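Local coordinates for protein possible prolidase (Bifidobacterium longum NCC2705, PDB 2P9B) that is an uncharacterised member of the amidohydrolase family, possibly a prolidase, that may hydrolyse carbon-nitrogen bonds, at residues V69-I74 against A377-N382; S370-L375 against N409-L414. All coordinates share one frame; numbering follows the deposited sequence.

Contact 1 of 2, residues V69-I74 against A377-N382; sequences VMPGLI and AATAVN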
loop_
_atom_site.group_PDB
_atom_site.type_symbol
_atom_site.label_atom_id
_atom_site.label_comp_id
_atom_site.label_asym_id
_atom_site.label_seq_id
_atom_site.Cartn_x
_atom_site.Cartn_y
_atom_site.Cartn_z
ATOM N N VAL A 69 -9.206 -18.479 0.090
ATOM C CA VAL A 69 -9.693 -17.156 -0.281
ATOM C C VAL A 69 -9.419 -16.245 0.902
ATOM O O VAL A 69 -9.617 -16.630 2.052
ATOM C CB VAL A 69 -11.201 -17.138 -0.604
ATOM C CG1 VAL A 69 -12.002 -17.571 0.605
ATOM C CG2 VAL A 69 -11.614 -15.732 -1.049
HETATM N N MSE A 70 -8.944 -15.042 0.606
HETATM C CA MSE A 70 -8.614 -14.071 1.632
HETATM C C MSE A 70 -8.983 -12.690 1.120
HETATM O O MSE A 70 -9.374 -12.540 -0.039
HETATM C CB MSE A 70 -7.105 -14.137 1.961
HETATM C CG MSE A 70 -6.146 -13.724 0.817
HETATM SE SE MSE A 70 -4.285 -13.595 1.272
HETATM C CE MSE A 70 -4.359 -11.950 2.227
ATOM N N PRO A 71 -8.898 -11.665 1.986
ATOM C CA PRO A 71 -9.238 -10.322 1.514
ATOM C C PRO A 71 -8.198 -9.925 0.469
ATOM O O PRO A 71 -7.066 -10.409 0.509
ATOM C CB PRO A 71 -9.108 -9.460 2.769
ATOM C CG PRO A 71 -9.399 -10.432 3.898
ATOM C CD PRO A 71 -8.653 -11.668 3.440
ATOM N N GLY A 72 -8.569 -9.049 -0.453
ATOM C CA GLY A 72 -7.601 -8.629 -1.453
ATOM C C GLY A 72 -6.442 -7.916 -0.780
ATOM O O GLY A 72 -6.617 -7.289 0.270
ATOM N N LEU A 73 -5.248 -8.017 -1.359
ATOM C CA LEU A 73 -4.102 -7.323 -0.774
ATOM C C LEU A 73 -4.267 -5.828 -1.007
ATOM O O LEU A 73 -4.978 -5.409 -1.908
ATOM C CB LEU A 73 -2.787 -7.794 -1.410
ATOM C CG LEU A 73 -2.347 -9.236 -1.123
ATOM C CD1 LEU A 73 -1.079 -9.558 -1.901
ATOM C CD2 LEU A 73 -2.107 -9.399 0.383
ATOM N N ILE A 74 -3.617 -5.031 -0.167
ATOM C CA ILE A 74 -3.663 -3.579 -0.293
ATOM C C ILE A 74 -2.225 -3.092 -0.273
ATOM O O ILE A 74 -1.424 -3.565 0.534
ATOM C CB ILE A 74 -4.443 -2.943 0.894
ATOM C CG1 ILE A 74 -5.892 -3.442 0.870
ATOM C CG2 ILE A 74 -4.388 -1.417 0.808
ATOM C CD1 ILE A 74 -6.766 -2.901 1.991
ATOM N N ALA A 377 -1.507 -7.088 8.302
ATOM C CA ALA A 377 -1.008 -5.755 7.984
ATOM C C ALA A 377 -1.361 -5.373 6.549
ATOM O O ALA A 377 -1.713 -4.232 6.271
ATOM C CB ALA A 377 0.508 -5.709 8.179
ATOM N N ALA A 378 -1.286 -6.347 5.649
ATOM C CA ALA A 378 -1.569 -6.105 4.238
ATOM C C ALA A 378 -3.049 -5.939 3.930
ATOM O O ALA A 378 -3.406 -5.451 2.856
ATOM C CB ALA A 378 -1.004 -7.242 3.392
ATOM N N THR A 379 -3.911 -6.344 4.858
ATOM C CA THR A 379 -5.347 -6.259 4.620
ATOM C C THR A 379 -6.095 -5.347 5.587
ATOM O O THR A 379 -6.346 -4.183 5.286
ATOM C CB THR A 379 -5.983 -7.681 4.650
ATOM O OG1 THR A 379 -5.673 -8.322 5.896
ATOM C CG2 THR A 379 -5.436 -8.534 3.517
ATOM N N ALA A 380 -6.440 -5.880 6.751
ATOM C CA ALA A 380 -7.178 -5.118 7.748
ATOM C C ALA A 380 -6.474 -3.841 8.204
ATOM O O ALA A 380 -7.085 -2.774 8.222
ATOM C CB ALA A 380 -7.479 -6.004 8.954
ATOM N N VAL A 381 -5.197 -3.940 8.574
ATOM C CA VAL A 381 -4.484 -2.756 9.038
ATOM C C VAL A 381 -4.344 -1.716 7.928
ATOM O O VAL A 381 -4.629 -0.542 8.151
ATOM C CB VAL A 381 -3.080 -3.097 9.610
ATOM C CG1 VAL A 381 -2.430 -1.832 10.154
ATOM C CG2 VAL A 381 -3.198 -4.148 10.714
ATOM N N ASN A 382 -3.918 -2.141 6.740
ATOM C CA ASN A 382 -3.785 -1.224 5.601
ATOM C C ASN A 382 -5.131 -0.528 5.342
ATOM O O ASN A 382 -5.173 0.668 5.062
ATOM C CB ASN A 382 -3.365 -1.988 4.328
ATOM C CG ASN A 382 -1.873 -1.838 3.989
ATOM O OD1 ASN A 382 -1.387 -2.430 3.010
ATOM N ND2 ASN A 382 -1.152 -1.052 4.774
#
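Ala378 O accepts a weak, bent hydrogen bond from Ile74 N, 3.1 Å long with an N-H...O angle of 131°. Ala378 lies in a pi-type turn, 377-381, of helix 371-385. The same oxygen lies 3.3 Å from Ile74 CB. The side chain of Ile74 runs on along the helix: CD1 reaches Thr379 O, while CG2 lies 3.7 Å from Asn382 CB, the two side chains passing in opposite directions. Thr379 turns its methyl to the strand. CG2 stands anti to the carbonyl carbon and meets Met70 CE at 3.8 Å, Pro71 CB at 3.9 Å and Gly72 O. Thr379 OG1 hydrogen-bonds to Leu375 O one turn back in the helix, which helps set the direction of the methyl. Leu73 CD2 packs on Ala378 CB at 3.9 Å. Every touching residue is buried. The contact lays the broken strand 68-78 against helix 371-385, both in the amidohydrolase family region, whose clan has a TIM-barrel fold. Strand 403-406 pairs antiparallel with this strand, and Leu404 touches both Met70 and Leu73. Strand 19-22 runs parallel to it, with Val22 against Met70.

Contact 2 of 2, residues S370-L375 against N409-L414; sequences SPAEAL and NPLDDL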
loop_
_atom_site.group_PDB
_atom_site.type_symbol
_atom_site.label_atom_id
_atom_site.label_comp_id
_atom_site.label_asym_id
_atom_site.label_seq_id
_atom_site.Cartn_x
_atom_site.Cartn_y
_atom_site.Cartn_z
ATOM N N SER A 370 4.999 -12.261 12.157
ATOM C CA SER A 370 4.678 -13.652 11.919
ATOM C C SER A 370 3.910 -13.562 10.600
ATOM O O SER A 370 3.434 -12.484 10.234
ATOM C CB SER A 370 3.755 -14.184 13.014
ATOM O OG SER A 370 2.465 -13.601 12.914
ATOM N N PRO A 371 3.795 -14.670 9.856
ATOM C CA PRO A 371 3.053 -14.605 8.591
ATOM C C PRO A 371 1.644 -14.055 8.800
ATOM O O PRO A 371 1.156 -13.245 8.010
ATOM C CB PRO A 371 3.042 -16.061 8.132
ATOM C CG PRO A 371 4.383 -16.540 8.588
ATOM C CD PRO A 371 4.478 -15.971 9.995
ATOM N N ALA A 372 0.992 -14.508 9.865
ATOM C CA ALA A 372 -0.363 -14.068 10.184
ATOM C C ALA A 372 -0.416 -12.550 10.353
ATOM O O ALA A 372 -1.306 -11.884 9.820
ATOM C CB ALA A 372 -0.845 -14.754 11.459
ATOM N N GLU A 373 0.539 -12.008 11.098
ATOM C CA GLU A 373 0.586 -10.571 11.325
ATOM C C GLU A 373 0.856 -9.810 10.033
ATOM O O GLU A 373 0.354 -8.703 9.845
ATOM C CB GLU A 373 1.660 -10.232 12.357
ATOM C CG GLU A 373 1.402 -10.863 13.714
ATOM C CD GLU A 373 2.518 -10.600 14.697
ATOM O OE1 GLU A 373 3.693 -10.603 14.271
ATOM O OE2 GLU A 373 2.222 -10.404 15.896
ATOM N N ALA A 374 1.659 -10.397 9.151
ATOM C CA ALA A 374 1.966 -9.757 7.877
ATOM C C ALA A 374 0.716 -9.724 6.999
ATOM O O ALA A 374 0.440 -8.725 6.333
ATOM C CB ALA A 374 3.090 -10.500 7.169
ATOM N N LEU A 375 -0.033 -10.823 6.986
ATOM C CA LEU A 375 -1.262 -10.883 6.197
ATOM C C LEU A 375 -2.283 -9.889 6.756
ATOM O O LEU A 375 -3.058 -9.279 6.016
ATOM C CB LEU A 375 -1.831 -12.305 6.219
ATOM C CG LEU A 375 -1.030 -13.311 5.395
ATOM C CD1 LEU A 375 -1.428 -14.725 5.772
ATOM C CD2 LEU A 375 -1.273 -13.047 3.902
ATOM N N ASN A 409 -2.123 -22.207 1.004
ATOM C CA ASN A 409 -2.284 -21.384 2.199
ATOM C C ASN A 409 -1.067 -20.498 2.454
ATOM O O ASN A 409 0.023 -20.992 2.743
ATOM C CB ASN A 409 -2.520 -22.277 3.419
ATOM C CG ASN A 409 -2.954 -21.494 4.636
ATOM O OD1 ASN A 409 -2.698 -20.298 4.742
ATOM N ND2 ASN A 409 -3.608 -22.173 5.572
ATOM N N PRO A 410 -1.242 -19.167 2.371
ATOM C CA PRO A 410 -0.136 -18.231 2.597
ATOM C C PRO A 410 0.396 -18.226 4.029
ATOM O O PRO A 410 1.486 -17.727 4.282
ATOM C CB PRO A 410 -0.734 -16.889 2.188
ATOM C CG PRO A 410 -2.168 -17.036 2.596
ATOM C CD PRO A 410 -2.495 -18.439 2.097
ATOM N N LEU A 411 -0.373 -18.778 4.962
ATOM C CA LEU A 411 0.072 -18.835 6.350
ATOM C C LEU A 411 1.198 -19.859 6.475
ATOM O O LEU A 411 2.045 -19.762 7.367
ATOM C CB LEU A 411 -1.090 -19.214 7.272
ATOM C CG LEU A 411 -2.089 -18.089 7.556
ATOM C CD1 LEU A 411 -3.337 -18.632 8.226
ATOM C CD2 LEU A 411 -1.407 -17.046 8.429
ATOM N N ASP A 412 1.209 -20.831 5.568
ATOM C CA ASP A 412 2.237 -21.868 5.572
ATOM C C ASP A 412 3.427 -21.470 4.708
ATOM O O ASP A 412 4.552 -21.923 4.935
ATOM C CB ASP A 412 1.662 -23.198 5.079
ATOM C CG ASP A 412 0.555 -23.718 5.969
ATOM O OD1 ASP A 412 0.666 -23.563 7.202
ATOM O OD2 ASP A 412 -0.419 -24.289 5.435
ATOM N N ASP A 413 3.175 -20.624 3.713
ATOM C CA ASP A 413 4.225 -20.141 2.814
ATOM C C ASP A 413 3.688 -18.895 2.118
ATOM O O ASP A 413 2.796 -18.988 1.275
ATOM C CB ASP A 413 4.567 -21.199 1.761
ATOM C CG ASP A 413 5.853 -20.886 1.010
ATOM O OD1 ASP A 413 6.137 -19.696 0.760
ATOM O OD2 ASP A 413 6.581 -21.840 0.658
ATOM N N LEU A 414 4.233 -17.736 2.466
ATOM C CA LEU A 414 3.771 -16.492 1.872
ATOM C C LEU A 414 3.947 -16.420 0.359
ATOM O O LEU A 414 3.308 -15.601 -0.293
ATOM C CB LEU A 414 4.463 -15.301 2.538
ATOM C CG LEU A 414 3.992 -15.036 3.971
ATOM C CD1 LEU A 414 4.933 -14.051 4.661
ATOM C CD2 LEU A 414 2.562 -14.485 3.933
#
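Leu375 and Leu411 meet by their methyls, CD1 of Leu375 lying 3.5 Å from CD2 of Leu411. The two side chains cross at a slant. Leu411 CD2 also rests on the helix backbone, 3.6 Å from Ala372 CA, and touches Ala372 CB. Ala372 and Leu375, three residues apart on the helix, thus receive this methyl from the same side. Leu375 CD1 has a second neighbour in the ring of Pro410, at CG 4.0 Å away. On its other branch, Leu375 CD2 lies 4.1 Å from Leu414 CD2, and these two side chains run antiparallel past one another. Pro371, in the first turn of the helix, lays CB against the backbone oxygen Leu411 O at 3.9 Å and comes near Leu414 CG.

The next shell sets the two backbones. Asn409 OD1 accepts from Leu411 N at 2.8 Å, making an Asx turn; the donor stands above the carbonyl plane. This turn shapes the backbone that presents Pro410 and Leu411. Across the contact, Ser370 caps the helix. With chi1 at 69°, its OG turns toward the helix and accepts from Glu373 N at an angle of 163°. Glu373 OE1 accepts from Ser370 N in return, completing a capping box. Farther out, Val22 touches Leu411, and Leu360 of helix 356-367 touches Leu375. Val364 of that helix lies against Leu414.

The contact ties the capped N-terminal end of helix 371-385 to the loop between strands 403-406 and 422-425. The side chains that meet are apolar; a backbone oxygen joins them only at Pro371. The cap and the Asx turn each act within their own segment. With no polar bond between the segments, cohesion probably rests mainly on burial of these carbons.

Contacts 1 and 2 use successive parts of helix 371-385, and their centres are about 11 Å apart. They touch directly: Met70 CE of contact 1 lies 3.7 Å from Leu375 CD2 of contact 2, and Met70 SE lies 4.3 Å from Pro410 CG. The selenomethionine therefore joins the two apolar clusters. Leu417 touches Met70, Leu375 and Pro410, and so borders both. Contact 1 is the deeper, its centre about 10 Å from the chain centre against about 17 Å for contact 2. Strand 68-78 runs on from contact 1 to His77, which with His79 and Asp345 may form an empty metal site, consistent with an amidohydrolase.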